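Hypothetical 33.3 KDA protein IN ade3-ser2 intergenic region (Saccharomyces cerevisiae, PDB 1ODF) is probably an ATP-dependent kinase of the GLYK family whose substrate specificity is not yet known. Local coordinates at residues A[14-19]-A[203-208]. Numbering follows the deposited sequence.
Sequences EFLDKY and KSLGIV
Helix segment 14-19 runs antiparallel to strand 204-208, with 172° between their directions and 10.3 Å between the two axes. By CA positions, F15 faces I207 and Y19 faces L205. This is helix-on-sheet packing in a P-loop kinase fold: helix 8-24 lies against the mainly parallel sheet, in which strand 204-211 sits between strands 32-37 and 269-275. The contact is apolar and largely buried. F15 holds CG anti to its own N (chi1 166°), and its ring reaches the strand between L205 and I207. Ring atom CE1 of F15 lies 3.5 Å from I207 CD1 and 3.8 Å from the carbonyl O of G206. The side chain of F15 also touches L271 on strand 269-275. Replacing F15 with alanine would probably open a gap beside I207 CD1 and leave the helix less firmly seated on the sheet. L205 points at the helix and spreads its two methyls there. Its CD1 meets L16 CD2 at 3.7 Å, the two leucines lying alongside with their chains running opposite ways. The ring of Y19 turns off from the strand, and it is Y19 CB that rests 3.7 Å from L205 CD1 and 4.0 Å from L205 CD2.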
loop_
_atom_site.group_PDB
_atom_site.type_symbol
_atom_site.label_atom_id
_atom_site.label_comp_id
_atom_site.label_asym_id
_atom_site.label_seq_id
_atom_site.Cartn_x
_atom_site.Cartn_y
_atom_site.Cartn_z
ATOM N N GLU A 14 -0.218 -9.336 -17.997
ATOM C CA GLU A 14 -0.325 -8.845 -19.357
ATOM C C GLU A 14 0.285 -7.438 -19.409
ATOM O O GLU A 14 1.173 -7.152 -20.219
ATOM C CB GLU A 14 -1.805 -8.820 -19.737
ATOM C CG GLU A 14 -2.165 -8.102 -21.020
ATOM C CD GLU A 14 -3.663 -8.161 -21.293
ATOM O OE1 GLU A 14 -4.189 -9.289 -21.462
ATOM O OE2 GLU A 14 -4.313 -7.090 -21.329
ATOM N N PHE A 15 -0.197 -6.575 -18.522
ATOM C CA PHE A 15 0.271 -5.202 -18.422
ATOM C C PHE A 15 1.778 -5.108 -18.132
ATOM O O PHE A 15 2.498 -4.373 -18.802
ATOM C CB PHE A 15 -0.542 -4.488 -17.330
ATOM C CG PHE A 15 0.044 -3.175 -16.868
ATOM C CD1 PHE A 15 0.678 -3.080 -15.630
ATOM C CD2 PHE A 15 -0.078 -2.022 -17.648
ATOM C CE1 PHE A 15 1.175 -1.848 -15.171
ATOM C CE2 PHE A 15 0.418 -0.786 -17.195
ATOM C CZ PHE A 15 1.040 -0.701 -15.959
ATOM N N LEU A 16 2.254 -5.862 -17.146
ATOM C CA LEU A 16 3.666 -5.805 -16.783
ATOM C C LEU A 16 4.622 -6.446 -17.776
ATOM O O LEU A 16 5.747 -5.964 -17.943
ATOM C CB LEU A 16 3.884 -6.405 -15.389
ATOM C CG LEU A 16 3.303 -5.575 -14.234
ATOM C CD1 LEU A 16 3.585 -6.259 -12.898
ATOM C CD2 LEU A 16 3.899 -4.167 -14.263
ATOM N N ASP A 17 4.184 -7.515 -18.439
ATOM C CA ASP A 17 5.031 -8.203 -19.414
ATOM C C ASP A 17 5.275 -7.346 -20.649
ATOM O O ASP A 17 6.152 -7.642 -21.462
ATOM C CB ASP A 17 4.415 -9.545 -19.824
ATOM C CG ASP A 17 4.702 -10.655 -18.824
ATOM O OD1 ASP A 17 5.396 -10.397 -17.812
ATOM O OD2 ASP A 17 4.229 -11.790 -19.054
ATOM N N LYS A 18 4.489 -6.286 -20.794
ATOM C CA LYS A 18 4.668 -5.374 -21.912
ATOM C C LYS A 18 5.525 -4.197 -21.460
ATOM O O LYS A 18 6.532 -3.859 -22.093
ATOM C CB LYS A 18 3.320 -4.838 -22.417
ATOM C CG LYS A 18 3.465 -3.570 -23.268
ATOM C CD LYS A 18 2.133 -3.043 -23.793
ATOM C CE LYS A 18 2.291 -1.667 -24.459
ATOM N NZ LYS A 18 3.245 -1.662 -25.613
ATOM N N TYR A 19 5.134 -3.591 -20.344
ATOM C CA TYR A 19 5.840 -2.417 -19.859
ATOM C C TYR A 19 7.211 -2.578 -19.216
ATOM O O TYR A 19 8.068 -1.714 -19.395
ATOM C CB TYR A 19 4.923 -1.604 -18.942
ATOM C CG TYR A 19 3.842 -0.873 -19.711
ATOM C CD1 TYR A 19 2.614 -1.477 -19.985
ATOM C CD2 TYR A 19 4.073 0.408 -20.217
ATOM C CE1 TYR A 19 1.637 -0.820 -20.753
ATOM C CE2 TYR A 19 3.114 1.069 -20.979
ATOM C CZ TYR A 19 1.899 0.452 -21.243
ATOM O OH TYR A 19 0.962 1.117 -21.991
ATOM N N LYS A 203 10.420 6.510 -10.734
ATOM C CA LYS A 203 9.810 6.061 -11.985
ATOM C C LYS A 203 9.080 4.768 -11.682
ATOM O O LYS A 203 9.662 3.839 -11.109
ATOM C CB LYS A 203 10.876 5.880 -13.066
ATOM C CG LYS A 203 11.394 7.222 -13.560
ATOM C CD LYS A 203 10.226 8.061 -14.067
ATOM C CE LYS A 203 10.581 9.523 -14.197
ATOM N NZ LYS A 203 9.398 10.333 -14.630
ATOM N N SER A 204 7.813 4.701 -12.097
ATOM C CA SER A 204 6.993 3.557 -11.741
ATOM C C SER A 204 5.814 3.184 -12.628
ATOM O O SER A 204 5.342 3.960 -13.466
ATOM C CB SER A 204 6.422 3.820 -10.354
ATOM O OG SER A 204 5.658 5.023 -10.414
ATOM N N LEU A 205 5.335 1.971 -12.379
ATOM C CA LEU A 205 4.167 1.414 -13.037
ATOM C C LEU A 205 3.188 1.214 -11.883
ATOM O O LEU A 205 3.588 0.829 -10.779
ATOM C CB LEU A 205 4.497 0.072 -13.694
ATOM C CG LEU A 205 5.459 0.176 -14.872
ATOM C CD1 LEU A 205 5.769 -1.215 -15.389
ATOM C CD2 LEU A 205 4.828 1.048 -15.956
ATOM N N GLY A 206 1.915 1.493 -12.128
ATOM C CA GLY A 206 0.940 1.350 -11.071
ATOM C C GLY A 206 -0.159 0.360 -11.364
ATOM O O GLY A 206 -0.617 0.247 -12.499
ATOM N N ILE A 207 -0.568 -0.364 -10.328
ATOM C CA ILE A 207 -1.643 -1.343 -10.423
ATOM C C ILE A 207 -2.688 -0.881 -9.419
ATOM O O ILE A 207 -2.462 -0.915 -8.209
ATOM C CB ILE A 207 -1.194 -2.758 -10.012
ATOM C CG1 ILE A 207 0.157 -3.112 -10.666
ATOM C CG2 ILE A 207 -2.312 -3.760 -10.363
ATOM C CD1 ILE A 207 0.111 -3.236 -12.156
ATOM N N VAL A 208 -3.831 -0.445 -9.929
ATOM C CA VAL A 208 -4.889 0.052 -9.074
ATOM C C VAL A 208 -6.127 -0.820 -9.101
ATOM O O VAL A 208 -6.647 -1.160 -10.170
ATOM C CB VAL A 208 -5.286 1.499 -9.469
ATOM C CG1 VAL A 208 -6.492 1.965 -8.632
ATOM C CG2 VAL A 208 -4.099 2.436 -9.256
#